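Long-range contact in CAIP (Helicobacter cinaedi, PDB 5LBH), which probably stores iron as a Dps-like mini-ferritin of twelve subunits, and promotes the differentiation of macrophages into foam cells in atherosclerotic inflammation: residues A76-K80 with D99-F103. Sequence-based numbering, arbitrary orientation.
Sequences AAKIK and DYEYF
The carboxylate of D99 is gripped at both oxygens: OD2 forms a salt bridge with K21 of helix 4-28, while OD1 accepts a hydrogen bond from a water whose oxygen lies 3.1 Å from D99 OD1. The same water accepts a hydrogen bond from the backbone N-H of K80, its oxygen 3.2 Å from K80 N, and so bridges loop and helix; no direct hydrogen bond joins the two segments. I79 carries the apolar part. Its CG1 branch lies beside the backbone N (chi1 -76°) and reaches the rings of the consecutive aromatic residues Y102 and F103: I79 CG1 is 3.6 Å from Y102 CE1, and I79 CD1 is 3.4 Å from F103 CE2. The other branch, CG2, turns to the carboxylate, 3.8 Å from D99 OD2. Y102 swings its ring out toward the loop because CG is anti to the backbone N (chi1 171°). That extension takes its hydroxyl to K78, where CB stands 3.3 Å from Y102 OH, and the extended lysine chain crosses the tyrosine at about a right angle. Y102 OH is hydrogen-bonded to D14 OD2, and D14 OD1 accepts hydrogen bonds from the backbone N-H of K78 and of I79. D14 therefore ties the turn after helix 70-76 to Y102. In this ferritin-like four-helix bundle, the contact sets part of the long connection between helices 34-61 and 89-116 against helix 89-116. Direct contact is largely apolar and polar attachment indirect, so the loop's position probably depends on helix 4-28 as well.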
loop_
_atom_site.group_PDB
_atom_site.type_symbol
_atom_site.label_atom_id
_atom_site.label_comp_id
_atom_site.label_asym_id
_atom_site.label_seq_id
_atom_site.Cartn_x
_atom_site.Cartn_y
_atom_site.Cartn_z
ATOM N N ALA A 76 17.026 40.972 -4.792
ATOM C CA ALA A 76 16.505 41.040 -3.426
ATOM C C ALA A 76 17.240 40.119 -2.458
ATOM O O ALA A 76 17.253 40.390 -1.249
ATOM C CB ALA A 76 15.015 40.718 -3.402
ATOM N N ALA A 77 17.872 39.063 -2.955
ATOM C CA ALA A 77 18.426 38.054 -2.069
ATOM C C ALA A 77 19.564 38.639 -1.249
ATOM O O ALA A 77 20.402 39.382 -1.762
ATOM C CB ALA A 77 18.930 36.865 -2.876
ATOM N N LYS A 78 19.574 38.326 0.042
ATOM C CA LYS A 78 20.743 38.633 0.848
ATOM C C LYS A 78 21.686 37.451 0.983
ATOM O O LYS A 78 22.875 37.655 1.260
ATOM C CB LYS A 78 20.323 39.123 2.234
ATOM C CG LYS A 78 19.529 40.395 2.148
ATOM C CD LYS A 78 19.555 41.167 3.439
ATOM C CE LYS A 78 18.865 42.511 3.252
ATOM N NZ LYS A 78 19.210 43.464 4.366
ATOM N N ILE A 79 21.197 36.225 0.793
ATOM C CA ILE A 79 22.081 35.070 0.817
ATOM C C ILE A 79 22.987 35.120 -0.402
ATOM O O ILE A 79 22.523 35.354 -1.524
ATOM C CB ILE A 79 21.263 33.771 0.884
ATOM C CG1 ILE A 79 20.750 33.603 2.305
ATOM C CG2 ILE A 79 22.107 32.553 0.499
ATOM C CD1 ILE A 79 20.007 32.395 2.526
ATOM N N LYS A 80 24.287 34.926 -0.183
ATOM C CA LYS A 80 25.264 35.058 -1.258
ATOM C C LYS A 80 25.314 33.787 -2.086
ATOM O O LYS A 80 25.194 32.684 -1.553
ATOM C CB LYS A 80 26.656 35.350 -0.695
ATOM C CG LYS A 80 26.730 36.540 0.257
ATOM C CD LYS A 80 26.819 37.857 -0.481
ATOM C CE LYS A 80 26.957 39.032 0.499
ATOM N NZ LYS A 80 28.140 38.888 1.411
ATOM N N ASP A 99 23.562 29.750 6.987
ATOM C CA ASP A 99 22.349 30.209 6.314
ATOM C C ASP A 99 21.093 29.894 7.117
ATOM O O ASP A 99 20.127 30.663 7.057
ATOM C CB ASP A 99 22.253 29.626 4.901
ATOM C CG ASP A 99 23.175 30.342 3.912
ATOM O OD1 ASP A 99 23.682 31.427 4.248
ATOM O OD2 ASP A 99 23.373 29.840 2.791
ATOM N N TYR A 100 21.081 28.781 7.859
ATOM C CA TYR A 100 19.936 28.452 8.712
ATOM C C TYR A 100 19.732 29.495 9.808
ATOM O O TYR A 100 18.596 29.793 10.188
ATOM C CB TYR A 100 20.114 27.078 9.351
ATOM C CG TYR A 100 19.657 25.941 8.508
ATOM C CD1 TYR A 100 19.264 26.140 7.197
ATOM C CD2 TYR A 100 19.556 24.679 9.038
ATOM C CE1 TYR A 100 18.823 25.093 6.422
ATOM C CE2 TYR A 100 19.117 23.625 8.277
ATOM C CZ TYR A 100 18.751 23.836 6.973
ATOM O OH TYR A 100 18.320 22.774 6.216
ATOM N N GLU A 101 20.831 30.015 10.369
ATOM C CA GLU A 101 20.727 31.059 11.381
ATOM C C GLU A 101 20.129 32.314 10.776
ATOM O O GLU A 101 19.400 33.057 11.447
ATOM C CB GLU A 101 22.109 31.420 11.922
ATOM C CG GLU A 101 22.977 30.250 12.222
ATOM C CD GLU A 101 23.047 29.952 13.669
ATOM O OE1 GLU A 101 21.986 30.073 14.319
ATOM O OE2 GLU A 101 24.145 29.557 14.135
ATOM N N TYR A 102 20.438 32.564 9.508
ATOM C CA TYR A 102 19.848 33.687 8.807
ATOM C C TYR A 102 18.353 33.478 8.605
ATOM O O TYR A 102 17.548 34.354 8.928
ATOM C CB TYR A 102 20.567 33.872 7.482
ATOM C CG TYR A 102 19.908 34.861 6.574
ATOM C CD1 TYR A 102 19.184 34.428 5.462
ATOM C CD2 TYR A 102 19.980 36.222 6.830
ATOM C CE1 TYR A 102 18.579 35.330 4.616
ATOM C CE2 TYR A 102 19.379 37.123 5.999
ATOM C CZ TYR A 102 18.675 36.678 4.890
ATOM O OH TYR A 102 18.059 37.587 4.049
ATOM N N PHE A 103 17.957 32.307 8.108
ATOM C CA PHE A 103 16.534 32.022 7.942
ATOM C C PHE A 103 15.809 32.036 9.282
ATOM O O PHE A 103 14.652 32.462 9.357
ATOM C CB PHE A 103 16.337 30.680 7.231
ATOM C CG PHE A 103 16.480 30.746 5.723
ATOM C CD1 PHE A 103 15.504 31.343 4.934
ATOM C CD2 PHE A 103 17.593 30.193 5.089
ATOM C CE1 PHE A 103 15.623 31.368 3.529
ATOM C CE2 PHE A 103 17.727 30.221 3.709
ATOM C CZ PHE A 103 16.749 30.819 2.927
HETATM O O HOH W 1 25.336 33.061 2.207
#